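Histidine utilization repressor (Pseudomonas syringae pv. tomato, PDB 2PKH) probably represses the histidine utilization operon by binding its hutP region until inducer is present, this chain being the C-terminal UTRA domain of the repressor. Local coordinates at residues N47-Q52 with G137-L142; V51-R56 with A100-L105; T72-T75 with S81-A84; R119-W122 with V128-A131. One frame throughout, in Å; residues are numbered along the deposited sequence.

Contact 1. Residues N47-Q52 with G137-L142. With EDO (1,2-ethanediol), chain N.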
loop_
_atom_site.group_PDB
_atom_site.type_symbol
_atom_site.label_atom_id
_atom_site.label_comp_id
_atom_site.label_asym_id
_atom_site.label_seq_id
_atom_site.Cartn_x
_atom_site.Cartn_y
_atom_site.Cartn_z
ATOM N N ASN B 47 16.971 -12.243 -15.748
ATOM C CA ASN B 47 18.139 -12.267 -16.637
ATOM C C ASN B 47 19.172 -13.287 -16.228
ATOM O O ASN B 47 20.354 -12.949 -16.123
ATOM C CB ASN B 47 18.802 -10.866 -16.736
ATOM C CG ASN B 47 17.814 -9.776 -17.206
ATOM O OD1 ASN B 47 16.949 -10.018 -18.074
ATOM N ND2 ASN B 47 17.930 -8.567 -16.624
ATOM N N ASP B 48 18.741 -14.527 -15.992
ATOM C CA ASP B 48 19.654 -15.601 -15.666
ATOM C C ASP B 48 20.317 -15.609 -14.300
ATOM O O ASP B 48 21.102 -16.513 -14.027
ATOM C CB ASP B 48 20.727 -15.738 -16.763
ATOM C CG ASP B 48 20.080 -15.914 -18.131
ATOM O OD1 ASP B 48 19.080 -16.700 -18.207
ATOM O OD2 ASP B 48 20.520 -15.224 -19.074
ATOM N N ILE B 49 20.012 -14.643 -13.459
ATOM C CA ILE B 49 20.541 -14.635 -12.097
ATOM C C ILE B 49 19.393 -14.980 -11.133
ATOM O O ILE B 49 18.290 -14.391 -11.262
ATOM C CB ILE B 49 21.074 -13.245 -11.707
ATOM C CG1 ILE B 49 22.014 -12.675 -12.796
ATOM C CG2 ILE B 49 21.720 -13.348 -10.344
ATOM C CD1 ILE B 49 22.338 -11.171 -12.638
ATOM N N PRO B 50 19.628 -15.931 -10.198
ATOM C CA PRO B 50 18.609 -16.307 -9.235
ATOM C C PRO B 50 18.126 -15.086 -8.441
ATOM O O PRO B 50 18.948 -14.344 -7.913
ATOM C CB PRO B 50 19.354 -17.299 -8.348
ATOM C CG PRO B 50 20.412 -17.945 -9.281
ATOM C CD PRO B 50 20.808 -16.862 -10.156
ATOM N N VAL B 51 16.814 -14.919 -8.318
ATOM C CA VAL B 51 16.304 -13.785 -7.506
ATOM C C VAL B 51 15.399 -14.213 -6.395
ATOM O O VAL B 51 15.173 -13.462 -5.455
ATOM C CB VAL B 51 15.624 -12.671 -8.334
ATOM C CG1 VAL B 51 16.658 -12.022 -9.340
ATOM C CG2 VAL B 51 14.470 -13.220 -9.133
ATOM N N GLN B 52 14.842 -15.431 -6.507
ATOM C CA GLN B 52 13.857 -15.882 -5.457
ATOM C C GLN B 52 13.770 -17.356 -5.425
ATOM O O GLN B 52 13.773 -17.944 -6.474
ATOM C CB GLN B 52 12.460 -15.434 -5.854
ATOM C CG GLN B 52 11.490 -15.459 -4.690
ATOM C CD GLN B 52 10.051 -15.298 -5.129
ATOM O OE1 GLN B 52 9.569 -16.060 -5.905
ATOM N NE2 GLN B 52 9.406 -14.269 -4.667
ATOM N N GLY B 137 19.284 -10.338 -0.648
ATOM C CA GLY B 137 19.004 -8.974 -0.251
ATOM C C GLY B 137 19.577 -7.983 -1.248
ATOM O O GLY B 137 19.053 -6.869 -1.400
ATOM N N SER B 138 20.603 -8.416 -1.980
ATOM C CA SER B 138 21.174 -7.516 -3.026
ATOM C C SER B 138 20.350 -7.508 -4.304
ATOM O O SER B 138 20.652 -6.726 -5.205
ATOM C CB SER B 138 22.613 -7.928 -3.369
ATOM O OG SER B 138 22.765 -9.321 -3.708
ATOM N N ARG B 139 19.356 -8.419 -4.413
ATOM C CA ARG B 139 18.667 -8.684 -5.669
ATOM C C ARG B 139 17.160 -8.395 -5.671
ATOM O O ARG B 139 16.532 -8.423 -6.732
ATOM C CB ARG B 139 18.976 -10.122 -6.180
ATOM C CG ARG B 139 20.525 -10.269 -6.376
ATOM C CD ARG B 139 20.827 -11.602 -7.127
ATOM N NE ARG B 139 22.175 -12.096 -6.760
ATOM C CZ ARG B 139 22.536 -13.368 -6.768
ATOM N NH1 ARG B 139 21.669 -14.337 -7.107
ATOM N NH2 ARG B 139 23.799 -13.697 -6.449
ATOM N N HIS B 140 16.588 -8.125 -4.495
ATOM C CA HIS B 140 15.211 -7.727 -4.408
ATOM C C HIS B 140 14.933 -6.882 -3.153
ATOM O O HIS B 140 15.430 -7.199 -2.069
ATOM C CB HIS B 140 14.321 -8.976 -4.365
ATOM C CG HIS B 140 12.847 -8.683 -4.381
ATOM N ND1 HIS B 140 12.229 -8.020 -5.422
ATOM C CD2 HIS B 140 11.866 -9.035 -3.527
ATOM C CE1 HIS B 140 10.939 -7.904 -5.158
ATOM N NE2 HIS B 140 10.693 -8.526 -4.018
ATOM N N ARG B 141 14.059 -5.907 -3.279
ATOM C CA ARG B 141 13.533 -5.221 -2.081
ATOM C C ARG B 141 12.106 -4.811 -2.325
ATOM O O ARG B 141 11.686 -4.822 -3.454
ATOM C CB ARG B 141 14.366 -3.965 -1.804
ATOM C CG ARG B 141 14.435 -3.037 -2.950
ATOM C CD ARG B 141 15.571 -1.999 -2.674
ATOM N NE ARG B 141 15.496 -0.832 -3.524
ATOM C CZ ARG B 141 16.315 0.230 -3.445
ATOM N NH1 ARG B 141 17.347 0.305 -2.576
ATOM N NH2 ARG B 141 16.105 1.253 -4.273
ATOM N N LEU B 142 11.387 -4.416 -1.265
ATOM C CA LEU B 142 10.005 -4.014 -1.358
ATOM C C LEU B 142 10.014 -2.506 -1.415
ATOM O O LEU B 142 10.728 -1.884 -0.632
ATOM C CB LEU B 142 9.254 -4.489 -0.111
ATOM C CG LEU B 142 9.346 -5.990 0.196
ATOM C CD1 LEU B 142 8.546 -6.341 1.465
ATOM C CD2 LEU B 142 8.856 -6.789 -1.027
HETATM C C1 EDO N . 5.975 -14.404 -8.429
HETATM O O1 EDO N . 6.521 -14.225 -9.728
HETATM C C2 EDO N . 6.973 -15.266 -7.642
HETATM O O2 EDO N . 6.407 -15.582 -6.352
#
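The guanidinium of Arg139 has CG2 of Ile49 over one face, 3.2 Å above the plane and offset toward the rim, and the carbonyl of Pro50 at its edge. Ile49 CG2 is 3.4 Å from Arg139 NH1, the side chains crossing at about a right angle. At the edge, Arg139 NH1 donates to Pro50 O over 2.8 Å; the N-H...O angle is 159°, and the donor lies on a carbonyl lone pair while the oxygen stays in the guanidinium plane. The arginine gets there by running extended from CG to NE, with CG anti to its own carbonyl carbon (chi1 -59°). Pro50 lies alongside and points the same way, its CB 4.0 Å from Arg139 NH1. Nearer the backbone, Val51 CG1 rests 4.4 Å from Arg139 CB. Two more carbonyls share the cation: Leu106 O, at the end of helix 100-106, also takes NH1, and Gln107 O, just beyond it, takes NH2. One arginine from the turn between strands 126-136 and 142-147 thus ties the start of strand 49-59 to the end of that helix. With backbone carbonyls as these partners, the positive charge is probably met by dipoles here, and bonds on both NH1 and NH2 should restrict rotation of the group.

Contact 2. Residues V51-R56 with A100-L105. With EDO (1,2-ethanediol), chain N.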
loop_
_atom_site.group_PDB
_atom_site.type_symbol
_atom_site.label_atom_id
_atom_site.label_comp_id
_atom_site.label_asym_id
_atom_site.label_seq_id
_atom_site.Cartn_x
_atom_site.Cartn_y
_atom_site.Cartn_z
ATOM N N VAL B 51 16.814 -14.919 -8.318
ATOM C CA VAL B 51 16.304 -13.785 -7.506
ATOM C C VAL B 51 15.399 -14.213 -6.395
ATOM O O VAL B 51 15.173 -13.462 -5.455
ATOM C CB VAL B 51 15.624 -12.671 -8.334
ATOM C CG1 VAL B 51 16.658 -12.022 -9.340
ATOM C CG2 VAL B 51 14.470 -13.220 -9.133
ATOM N N GLN B 52 14.842 -15.431 -6.507
ATOM C CA GLN B 52 13.857 -15.882 -5.457
ATOM C C GLN B 52 13.770 -17.356 -5.425
ATOM O O GLN B 52 13.773 -17.944 -6.474
ATOM C CB GLN B 52 12.460 -15.434 -5.854
ATOM C CG GLN B 52 11.490 -15.459 -4.690
ATOM C CD GLN B 52 10.051 -15.298 -5.129
ATOM O OE1 GLN B 52 9.569 -16.060 -5.905
ATOM N NE2 GLN B 52 9.406 -14.269 -4.667
ATOM N N ILE B 53 13.698 -17.955 -4.229
ATOM C CA ILE B 53 13.210 -19.319 -4.117
ATOM C C ILE B 53 11.760 -19.234 -3.607
ATOM O O ILE B 53 11.514 -18.654 -2.575
ATOM C CB ILE B 53 14.073 -20.222 -3.146
ATOM C CG1 ILE B 53 15.559 -20.156 -3.537
ATOM C CG2 ILE B 53 13.690 -21.716 -3.292
ATOM C CD1 ILE B 53 16.450 -21.077 -2.598
ATOM N N GLU B 54 10.804 -19.808 -4.323
ATOM C CA GLU B 54 9.400 -19.672 -3.845
ATOM C C GLU B 54 9.021 -21.099 -3.409
ATOM O O GLU B 54 8.957 -21.969 -4.274
ATOM C CB GLU B 54 8.503 -19.318 -5.037
ATOM C CG GLU B 54 6.983 -19.448 -4.810
ATOM C CD GLU B 54 6.143 -19.408 -6.138
ATOM O OE1 GLU B 54 4.949 -18.977 -6.140
ATOM O OE2 GLU B 54 6.694 -19.791 -7.175
ATOM N N ASP B 55 8.822 -21.329 -2.107
ATOM C CA ASP B 55 8.458 -22.648 -1.563
ATOM C C ASP B 55 7.013 -22.511 -1.171
ATOM O O ASP B 55 6.725 -21.739 -0.255
ATOM C CB ASP B 55 9.255 -22.897 -0.284
ATOM C CG ASP B 55 9.352 -24.401 0.037
ATOM O OD1 ASP B 55 8.883 -25.209 -0.829
ATOM O OD2 ASP B 55 9.836 -24.746 1.155
ATOM N N ARG B 56 6.114 -23.154 -1.922
ATOM C CA ARG B 56 4.681 -22.851 -1.887
ATOM C C ARG B 56 3.877 -24.079 -1.599
ATOM O O ARG B 56 4.119 -25.122 -2.208
ATOM C CB ARG B 56 4.207 -22.264 -3.265
ATOM C CG ARG B 56 2.667 -21.994 -3.327
ATOM C CD ARG B 56 2.248 -21.106 -4.518
ATOM N NE ARG B 56 2.871 -19.764 -4.552
ATOM C CZ ARG B 56 2.446 -18.693 -3.884
ATOM N NH1 ARG B 56 1.412 -18.771 -3.042
ATOM N NH2 ARG B 56 3.122 -17.546 -4.012
ATOM N N ALA B 100 22.674 -23.453 3.758
ATOM C CA ALA B 100 23.668 -23.782 2.735
ATOM C C ALA B 100 23.041 -24.247 1.381
ATOM O O ALA B 100 23.466 -23.824 0.317
ATOM C CB ALA B 100 24.670 -24.813 3.273
ATOM N N ASP B 101 22.008 -25.066 1.412
ATOM C CA ASP B 101 21.442 -25.535 0.135
ATOM C C ASP B 101 20.724 -24.419 -0.597
ATOM O O ASP B 101 20.731 -24.380 -1.830
ATOM C CB ASP B 101 20.540 -26.752 0.302
ATOM C CG ASP B 101 21.303 -27.989 0.727
ATOM O OD1 ASP B 101 22.510 -28.136 0.410
ATOM O OD2 ASP B 101 20.680 -28.847 1.403
ATOM N N GLU B 102 20.114 -23.513 0.153
ATOM C CA GLU B 102 19.462 -22.337 -0.430
ATOM C C GLU B 102 20.512 -21.379 -1.031
ATOM O O GLU B 102 20.265 -20.758 -2.075
ATOM C CB GLU B 102 18.634 -21.589 0.637
ATOM C CG GLU B 102 17.322 -22.257 1.000
ATOM C CD GLU B 102 16.707 -21.702 2.240
ATOM O OE1 GLU B 102 17.379 -21.050 3.041
ATOM O OE2 GLU B 102 15.506 -21.876 2.404
ATOM N N CYS B 103 21.679 -21.220 -0.380
ATOM C CA CYS B 103 22.764 -20.402 -0.991
ATOM C C CYS B 103 23.206 -20.980 -2.325
ATOM O O CYS B 103 23.477 -20.250 -3.261
ATOM C CB CYS B 103 23.980 -20.250 -0.058
ATOM S SG CYS B 103 23.606 -19.349 1.405
ATOM N N LYS B 104 23.300 -22.302 -2.432
ATOM C CA LYS B 104 23.699 -22.898 -3.699
ATOM C C LYS B 104 22.636 -22.618 -4.781
ATOM O O LYS B 104 22.964 -22.204 -5.893
ATOM C CB LYS B 104 23.908 -24.431 -3.504
ATOM C CG LYS B 104 25.126 -24.719 -2.576
ATOM C CD LYS B 104 25.401 -26.207 -2.395
ATOM C CE LYS B 104 26.026 -26.533 -1.031
ATOM N NZ LYS B 104 25.026 -27.312 -0.133
ATOM N N LEU B 105 21.368 -22.818 -4.451
ATOM C CA LEU B 105 20.270 -22.547 -5.394
ATOM C C LEU B 105 20.206 -21.087 -5.859
ATOM O O LEU B 105 19.954 -20.833 -7.052
ATOM C CB LEU B 105 18.920 -22.912 -4.785
ATOM C CG LEU B 105 18.421 -24.355 -4.622
ATOM C CD1 LEU B 105 16.930 -24.276 -4.436
ATOM C CD2 LEU B 105 18.803 -25.195 -5.866
HETATM C C1 EDO N . 5.975 -14.404 -8.429
HETATM O O1 EDO N . 6.521 -14.225 -9.728
HETATM C C2 EDO N . 6.973 -15.266 -7.642
HETATM O O2 EDO N . 6.407 -15.582 -6.352
#
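Ile53 reaches from strand 49-59 of the antiparallel UTRA sheet to helix 100-106, which packs against that strand through its Glu102 and Leu105. From CB the isoleucine sends CG2 anti to the backbone N, while CG1, anti to the carbonyl carbon (chi1 -53°), carries the chain on toward the helix. With chi2 at -179° the chain is straight, and it is the terminal CD1 that does all the close touching. That methyl sits 3.7 Å from Leu105 CD1 and 3.8 Å from Leu105 CB, the two side chains crossing at about a right angle. It also meets the aliphatic base of Glu102, with Ile53 CD1 3.9 Å from Glu102 CG. The carboxylate of Glu102 goes elsewhere: OE2 forms a salt bridge with Arg132 on the neighbouring strand 126-136, and OE1 accepts from the backbone N of Glu99, so of this side chain the methylenes are what Ile53 meets. Leu41 of strand 36-46 packs on Ile53 as well. Further along the strand, Glu54 and Arg56 pair with each other; Arg56 NE donates to Glu54 OE1 over 2.7 Å, the oxygen lying in the guanidinium plane while the nitrogen stands 38° out of the carboxylate plane.

Contact 3. Residues T72-T75 with S81-A84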
loop_
_atom_site.group_PDB
_atom_site.type_symbol
_atom_site.label_atom_id
_atom_site.label_comp_id
_atom_site.label_asym_id
_atom_site.label_seq_id
_atom_site.Cartn_x
_atom_site.Cartn_y
_atom_site.Cartn_z
ATOM N N THR B 72 6.741 -23.226 -15.784
ATOM C CA THR B 72 7.633 -22.396 -16.629
ATOM C C THR B 72 6.825 -21.451 -17.524
ATOM O O THR B 72 7.368 -20.507 -18.067
ATOM C CB THR B 72 8.651 -23.221 -17.489
ATOM O OG1 THR B 72 7.954 -24.055 -18.411
ATOM C CG2 THR B 72 9.504 -24.086 -16.608
ATOM N N LEU B 73 5.521 -21.674 -17.674
ATOM C CA LEU B 73 4.706 -20.817 -18.549
ATOM C C LEU B 73 3.861 -19.791 -17.782
ATOM O O LEU B 73 3.396 -18.795 -18.348
ATOM C CB LEU B 73 3.806 -21.682 -19.464
ATOM C CG LEU B 73 4.450 -22.723 -20.392
ATOM C CD1 LEU B 73 3.386 -23.459 -21.230
ATOM C CD2 LEU B 73 5.474 -22.059 -21.333
ATOM N N GLN B 74 3.695 -20.012 -16.476
ATOM C CA GLN B 74 2.822 -19.214 -15.656
ATOM C C GLN B 74 3.364 -19.309 -14.202
ATOM O O GLN B 74 3.916 -20.306 -13.867
ATOM C CB GLN B 74 1.412 -19.847 -15.759
ATOM C CG GLN B 74 0.264 -19.047 -15.158
ATOM C CD GLN B 74 -1.074 -19.733 -15.393
ATOM O OE1 GLN B 74 -1.160 -20.971 -15.510
ATOM N NE2 GLN B 74 -2.107 -18.944 -15.498
ATOM N N THR B 75 3.254 -18.287 -13.346
ATOM C CA THR B 75 3.622 -18.509 -11.941
ATOM C C THR B 75 2.447 -19.238 -11.229
ATOM O O THR B 75 1.261 -19.164 -11.673
ATOM C CB THR B 75 3.865 -17.219 -11.166
ATOM O OG1 THR B 75 2.633 -16.510 -11.058
ATOM C CG2 THR B 75 4.980 -16.330 -11.797
ATOM N N SER B 81 -4.782 -17.566 -8.840
ATOM C CA SER B 81 -5.755 -16.481 -8.908
ATOM C C SER B 81 -6.789 -16.657 -10.044
ATOM O O SER B 81 -7.819 -15.946 -10.072
ATOM C CB SER B 81 -5.026 -15.124 -8.979
ATOM O OG SER B 81 -4.484 -14.973 -10.270
ATOM N N GLN B 82 -6.541 -17.619 -10.940
ATOM C CA GLN B 82 -7.498 -18.035 -11.986
ATOM C C GLN B 82 -8.456 -19.051 -11.440
ATOM O O GLN B 82 -9.571 -19.171 -11.897
ATOM C CB GLN B 82 -6.789 -18.800 -13.087
ATOM C CG GLN B 82 -6.165 -18.057 -14.216
ATOM C CD GLN B 82 -5.722 -19.057 -15.291
ATOM O OE1 GLN B 82 -4.818 -18.786 -16.069
ATOM N NE2 GLN B 82 -6.365 -20.231 -15.319
ATOM N N VAL B 83 -7.969 -19.874 -10.536
ATOM C CA VAL B 83 -8.702 -21.012 -10.028
ATOM C C VAL B 83 -9.722 -20.557 -9.002
ATOM O O VAL B 83 -10.793 -21.120 -8.897
ATOM C CB VAL B 83 -7.714 -22.008 -9.367
ATOM C CG1 VAL B 83 -8.436 -22.871 -8.336
ATOM C CG2 VAL B 83 -7.088 -22.859 -10.414
ATOM N N ALA B 84 -9.384 -19.515 -8.235
ATOM C CA ALA B 84 -10.256 -19.074 -7.151
ATOM C C ALA B 84 -10.039 -17.594 -6.915
ATOM O O ALA B 84 -8.944 -17.088 -7.142
ATOM C CB ALA B 84 -9.936 -19.840 -5.912
#
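Gln74 and Gln82 meet through their terminal amides, Gln74 NE2 giving a hydrogen bond of 2.8 Å to Gln82 OE1. Both side chains have to stretch to make it, because their CA atoms stand 11.0 Å apart. Gln74 holds CG anti to the backbone N and continues extended beyond CG, which carries its amide out from the loop toward the helix. Gln82 starts differently, with CG anti to the carbonyl carbon and beside the backbone N, then also runs extended, so that its amide leaves the helix to meet the other. The two side chains are set at a slant, their amide planes 56° apart. That twist shows in the bond: the acceptor lies in the plane of the Gln74 amide, yet the donor stands 53° above the carbonyl plane of Gln82, away from a lone pair. The N-H...O angle, 141°, is also well short of straight. This is a bent bond at the protein surface, and it is the sole close approach between the two segments. It bridges the loop that leads into helix 76-83 and the last turn of that same helix. Thr75, next to Gln74, is the N-cap, its OG1 accepting from the backbone N of Ala78, whereas Ala84 departs from helical geometry at the other end. There Val83 and Ala84 pack on Ala63 and Val62, in the connection that follows strand 49-59.

Contact 4. Residues R119-W122 with V128-A131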
loop_
_atom_site.group_PDB
_atom_site.type_symbol
_atom_site.label_atom_id
_atom_site.label_comp_id
_atom_site.label_asym_id
_atom_site.label_seq_id
_atom_site.Cartn_x
_atom_site.Cartn_y
_atom_site.Cartn_z
ATOM N N ARG B 119 4.096 -15.741 3.382
ATOM C CA ARG B 119 2.795 -15.236 2.965
ATOM C C ARG B 119 1.736 -16.353 3.057
ATOM O O ARG B 119 2.044 -17.533 2.763
ATOM C CB ARG B 119 2.912 -14.886 1.511
ATOM C CG ARG B 119 3.653 -13.617 1.230
ATOM C CD ARG B 119 3.109 -13.143 -0.094
ATOM N NE ARG B 119 4.159 -12.603 -0.917
ATOM C CZ ARG B 119 4.579 -11.334 -0.892
ATOM N NH1 ARG B 119 5.551 -10.959 -1.737
ATOM N NH2 ARG B 119 4.051 -10.444 -0.034
ATOM N N ARG B 120 0.505 -15.970 3.349
ATOM C CA ARG B 120 -0.672 -16.847 3.199
ATOM C C ARG B 120 -1.688 -16.066 2.419
ATOM O O ARG B 120 -1.775 -14.838 2.589
ATOM C CB ARG B 120 -1.264 -17.106 4.574
ATOM C CG ARG B 120 -0.961 -18.428 5.103
ATOM C CD ARG B 120 -0.819 -18.499 6.652
ATOM N NE ARG B 120 -1.435 -17.482 7.549
ATOM C CZ ARG B 120 -2.439 -17.738 8.393
ATOM N NH1 ARG B 120 -3.018 -18.951 8.430
ATOM N NH2 ARG B 120 -2.895 -16.786 9.196
ATOM N N THR B 121 -2.505 -16.740 1.621
ATOM C CA THR B 121 -3.509 -16.035 0.807
ATOM C C THR B 121 -4.818 -16.804 1.005
ATOM O O THR B 121 -4.831 -18.075 0.904
ATOM C CB THR B 121 -3.109 -16.044 -0.671
ATOM O OG1 THR B 121 -1.834 -15.352 -0.772
ATOM C CG2 THR B 121 -4.175 -15.421 -1.634
ATOM N N TRP B 122 -5.887 -16.043 1.184
ATOM C CA TRP B 122 -7.219 -16.604 1.414
ATOM C C TRP B 122 -8.093 -16.372 0.202
ATOM O O TRP B 122 -7.896 -15.404 -0.540
ATOM C CB TRP B 122 -7.929 -15.918 2.580
ATOM C CG TRP B 122 -7.413 -16.315 3.888
ATOM C CD1 TRP B 122 -7.944 -17.270 4.735
ATOM C CD2 TRP B 122 -6.284 -15.759 4.562
ATOM N NE1 TRP B 122 -7.187 -17.340 5.881
ATOM C CE2 TRP B 122 -6.143 -16.449 5.782
ATOM C CE3 TRP B 122 -5.341 -14.791 4.222
ATOM C CZ2 TRP B 122 -5.122 -16.172 6.680
ATOM C CZ3 TRP B 122 -4.297 -14.513 5.130
ATOM C CH2 TRP B 122 -4.197 -15.196 6.340
ATOM N N VAL B 128 -5.901 -20.666 0.822
ATOM C CA VAL B 128 -5.694 -21.337 -0.426
ATOM C C VAL B 128 -4.255 -21.835 -0.486
ATOM O O VAL B 128 -3.977 -22.956 -0.981
ATOM C CB VAL B 128 -5.924 -20.359 -1.618
ATOM C CG1 VAL B 128 -5.390 -20.952 -2.950
ATOM C CG2 VAL B 128 -7.433 -19.951 -1.784
ATOM N N THR B 129 -3.341 -20.969 -0.037
ATOM C CA THR B 129 -1.938 -21.232 -0.250
ATOM C C THR B 129 -1.062 -20.498 0.803
ATOM O O THR B 129 -1.485 -19.490 1.365
ATOM C CB THR B 129 -1.537 -20.837 -1.719
ATOM O OG1 THR B 129 -0.167 -21.167 -1.932
ATOM C CG2 THR B 129 -1.771 -19.288 -1.968
ATOM N N ALA B 130 0.112 -21.041 1.111
ATOM C CA ALA B 130 1.075 -20.389 1.986
ATOM C C ALA B 130 2.425 -20.555 1.321
ATOM O O ALA B 130 2.709 -21.638 0.754
ATOM C CB ALA B 130 1.064 -21.057 3.366
ATOM N N ALA B 131 3.264 -19.507 1.336
ATOM C CA ALA B 131 4.550 -19.569 0.604
ATOM C C ALA B 131 5.661 -18.994 1.467
ATOM O O ALA B 131 5.436 -18.059 2.231
ATOM C CB ALA B 131 4.482 -18.806 -0.754
#
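Strands 119-122 and 128-131 run antiparallel at 171°, their axes approaching to 4.6 Å, with Arg119-Ala131 and Thr121-Thr129 as hydrogen-bonded pairs and Arg120-Ala130 as the non-hydrogen-bonded pair between them. Arg119 and Ala131 exchange both bonds: Arg119 N gives to Ala131 O over 2.9 Å, and Ala131 N to Arg119 O over 2.7 Å. On their face of the sheet Thr121 and Thr129 lie side by side and point the same way, Thr121 CB 3.7 Å from Thr129 CG2. Thr129 turns its OG1 anti to the backbone N (chi1 -177°), which directs this methyl at its partner and the hydroxyl toward strand 49-59, where Phe57 O and Arg56 NH1 bind it. This is the hairpin of strands 113-123 and 126-136, and near its turn it contains a classic beta bulge: Val128 and Thr129 both face Thr121. Thr121 O accepts from Val128 N at 2.8 Å and only weakly from Thr129 N at 3.4 Å. On the other face Arg120 CG touches Ala130 CB at 3.7 Å. Bends at chi2 and chi3 then carry the Arg120 guanidinium off the sheet and over toward Trp122, whose CZ2 lies 3.4 Å above one of its faces, near the rim. Glu90 of strand 88-97 makes the salt bridge to Arg120 NH2, and Arg145 of the second subunit packs on Trp122.

How the contacts relate
Contacts 1 and 2 share Val51 and Gln52 on strand 49-59, with centres 11 Å apart, and touch where Pro50 packs on Leu105. Contact 4 lies on the other side of the chain's centre, about 22 Å from contact 1 and 18 Å from contact 2, in the same sheet: strand 126-136 is the neighbour of 49-59, and Arg56 of contact 2 packs on Ala131 of contact 4. Contact 3 stands off the sheet, 14 Å from contact 4. Along the chain, contacts 1 and 2 start from the same stretch; contact 2 encloses contact 3 and closes before contact 4 opens, while contact 1 encloses both. One UTRA sheet therefore connects three contacts, and contacts 1 and 4 also reach the second subunit.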